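Local coordinates for protein transcriptional regulator (LacI family) (Clostridium acetobutylicum ATCC 824, PDB 3G85) that probably acts as a DNA-binding transcription regulator of the LacI family, with a periplasmic-binding-protein-like domain, at residues A15-S20 against N67-A72. Numbering follows the deposited sequence.
Sequences ALYWSS and NSFDAA
Ala15 and Ala72 pair as parallel neighbours, their CA atoms 4.6 Å apart, where strand 71-74 enters the six-stranded parallel sheet of one of the two alpha/beta lobes characteristic of the periplasmic-binding-protein-like fold. The pair illustrates how two parallel strands are joined: backbone bonds fix the register, and side chains on one face pack beside them. The backbone hydrogen bond between the two segments runs from Ala15 N to Ala71 O (3.0 Å), nearly straight at the hydrogen (169°). Beside it, Ala72 CA makes a CA-H...O contact with Ala15 O. The ladder continues through backbone hydrogen bonds between Ile73 and both Ala15 and Tyr17, while Leu16 is hydrogen-bonded with Val48 and Cys50 of strand 46-52, which leaves strand 13-19 held between two parallel neighbours.

The apolar contacts gather on the face that carries the side chains of Ala15 and Ala72. Phe69, still in the loop before the strand, reaches toward strand 13-19 and lays its ring over Ala15; chi1 of -75° sets CG beside the backbone N and opposite the carbonyl carbon. Ala15 CB sits over the ring, 3.6 Å from its centroid and displaced toward the CD2-CE2 rim, a CH-pi contact. Phe69 also touches Val48 of strand 46-52. Tyr17 lies along the same face and meets the methyl of Ala72 with its ring edge, CE2 standing 3.8 Å from Ala72 CB. Its ring is inclined to that of Phe69 rather than stacked on it, and the hydroxyl completes the cluster: Tyr17 OH lies in the plane of the phenylalanine ring, at its edge, 3.5 Å from Phe69 CE2.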
loop_
_atom_site.group_PDB
_atom_site.type_symbol
_atom_site.label_atom_id
_atom_site.label_comp_id
_atom_site.label_asym_id
_atom_site.label_seq_id
_atom_site.Cartn_x
_atom_site.Cartn_y
_atom_site.Cartn_z
ATOM N N ALA A 15 -7.307 18.292 -5.060
ATOM C CA ALA A 15 -6.367 18.189 -3.941
ATOM C C ALA A 15 -6.145 16.721 -3.557
ATOM O O ALA A 15 -7.112 15.950 -3.400
ATOM C CB ALA A 15 -6.863 18.993 -2.737
ATOM N N LEU A 16 -4.875 16.358 -3.392
ATOM C CA LEU A 16 -4.524 15.084 -2.806
ATOM C C LEU A 16 -4.200 15.357 -1.343
ATOM O O LEU A 16 -3.162 15.967 -1.045
ATOM C CB LEU A 16 -3.322 14.473 -3.503
ATOM C CG LEU A 16 -2.779 13.163 -2.937
ATOM C CD1 LEU A 16 -3.816 12.022 -3.064
ATOM C CD2 LEU A 16 -1.478 12.824 -3.631
ATOM N N TYR A 17 -5.093 14.926 -0.450
ATOM C CA TYR A 17 -4.814 15.040 0.983
ATOM C C TYR A 17 -3.921 13.884 1.445
ATOM O O TYR A 17 -4.293 12.736 1.276
ATOM C CB TYR A 17 -6.115 15.068 1.756
ATOM C CG TYR A 17 -6.749 16.420 1.650
ATOM C CD1 TYR A 17 -6.350 17.450 2.497
ATOM C CD2 TYR A 17 -7.692 16.697 0.644
ATOM C CE1 TYR A 17 -6.898 18.715 2.400
ATOM C CE2 TYR A 17 -8.262 17.974 0.514
ATOM C CZ TYR A 17 -7.838 18.989 1.402
ATOM O OH TYR A 17 -8.367 20.253 1.315
ATOM N N TRP A 18 -2.781 14.236 2.059
ATOM C CA TRP A 18 -1.703 13.298 2.374
ATOM C C TRP A 18 -1.449 13.250 3.886
ATOM O O TRP A 18 -0.784 14.142 4.455
ATOM C CB TRP A 18 -0.403 13.730 1.657
ATOM C CG TRP A 18 0.658 12.672 1.758
ATOM C CD1 TRP A 18 1.699 12.618 2.640
ATOM C CD2 TRP A 18 0.780 11.514 0.911
ATOM N NE1 TRP A 18 2.453 11.474 2.410
ATOM C CE2 TRP A 18 1.880 10.770 1.375
ATOM C CE3 TRP A 18 0.007 10.998 -0.154
ATOM C CZ2 TRP A 18 2.298 9.586 0.748
ATOM C CZ3 TRP A 18 0.398 9.781 -0.743
ATOM C CH2 TRP A 18 1.537 9.094 -0.280
ATOM N N SER A 19 -2.008 12.230 4.522
ATOM C CA SER A 19 -1.869 12.038 5.978
ATOM C C SER A 19 -0.393 11.862 6.423
ATOM O O SER A 19 0.415 11.196 5.750
ATOM C CB SER A 19 -2.691 10.824 6.384
ATOM O OG SER A 19 -2.646 10.674 7.788
ATOM N N SER A 20 -0.050 12.451 7.563
ATOM C CA SER A 20 1.315 12.341 8.098
ATOM C C SER A 20 1.697 10.898 8.516
ATOM O O SER A 20 2.881 10.591 8.697
ATOM C CB SER A 20 1.482 13.344 9.273
ATOM O OG SER A 20 0.670 12.934 10.352
ATOM N N ASN A 67 -14.332 27.102 1.394
ATOM C CA ASN A 67 -13.037 27.256 0.728
ATOM C C ASN A 67 -12.649 26.069 -0.166
ATOM O O ASN A 67 -11.454 25.846 -0.407
ATOM C CB ASN A 67 -11.928 27.474 1.775
ATOM C CG ASN A 67 -12.296 28.521 2.814
ATOM O OD1 ASN A 67 -12.423 29.703 2.491
ATOM N ND2 ASN A 67 -12.471 28.091 4.067
ATOM N N SER A 68 -13.645 25.338 -0.673
ATOM C CA SER A 68 -13.403 23.989 -1.206
ATOM C C SER A 68 -12.665 23.958 -2.537
ATOM O O SER A 68 -12.860 24.816 -3.400
ATOM C CB SER A 68 -14.697 23.164 -1.297
ATOM O OG SER A 68 -15.340 23.366 -2.542
ATOM N N PHE A 69 -11.804 22.954 -2.680
ATOM C CA PHE A 69 -11.245 22.593 -3.967
ATOM C C PHE A 69 -12.377 22.073 -4.862
ATOM O O PHE A 69 -13.492 21.915 -4.403
ATOM C CB PHE A 69 -10.198 21.519 -3.754
ATOM C CG PHE A 69 -8.924 22.041 -3.176
ATOM C CD1 PHE A 69 -8.043 22.768 -3.963
ATOM C CD2 PHE A 69 -8.608 21.815 -1.843
ATOM C CE1 PHE A 69 -6.835 23.242 -3.446
ATOM C CE2 PHE A 69 -7.386 22.299 -1.297
ATOM C CZ PHE A 69 -6.520 23.010 -2.095
ATOM N N ASP A 70 -12.088 21.815 -6.125
ATOM C CA ASP A 70 -13.094 21.255 -7.031
ATOM C C ASP A 70 -13.335 19.763 -6.798
ATOM O O ASP A 70 -14.400 19.245 -7.151
ATOM C CB ASP A 70 -12.709 21.513 -8.469
ATOM C CG ASP A 70 -12.675 22.996 -8.779
ATOM O OD1 ASP A 70 -13.773 23.583 -8.927
ATOM O OD2 ASP A 70 -11.564 23.568 -8.808
ATOM N N ALA A 71 -12.333 19.088 -6.221
ATOM C CA ALA A 71 -12.415 17.668 -5.884
ATOM C C ALA A 71 -11.252 17.331 -4.962
ATOM O O ALA A 71 -10.249 18.070 -4.899
ATOM C CB ALA A 71 -12.340 16.817 -7.154
ATOM N N ALA A 72 -11.368 16.219 -4.245
ATOM C CA ALA A 72 -10.263 15.781 -3.389
ATOM C C ALA A 72 -10.109 14.285 -3.476
ATOM O O ALA A 72 -11.095 13.570 -3.658
ATOM C CB ALA A 72 -10.516 16.177 -1.950
#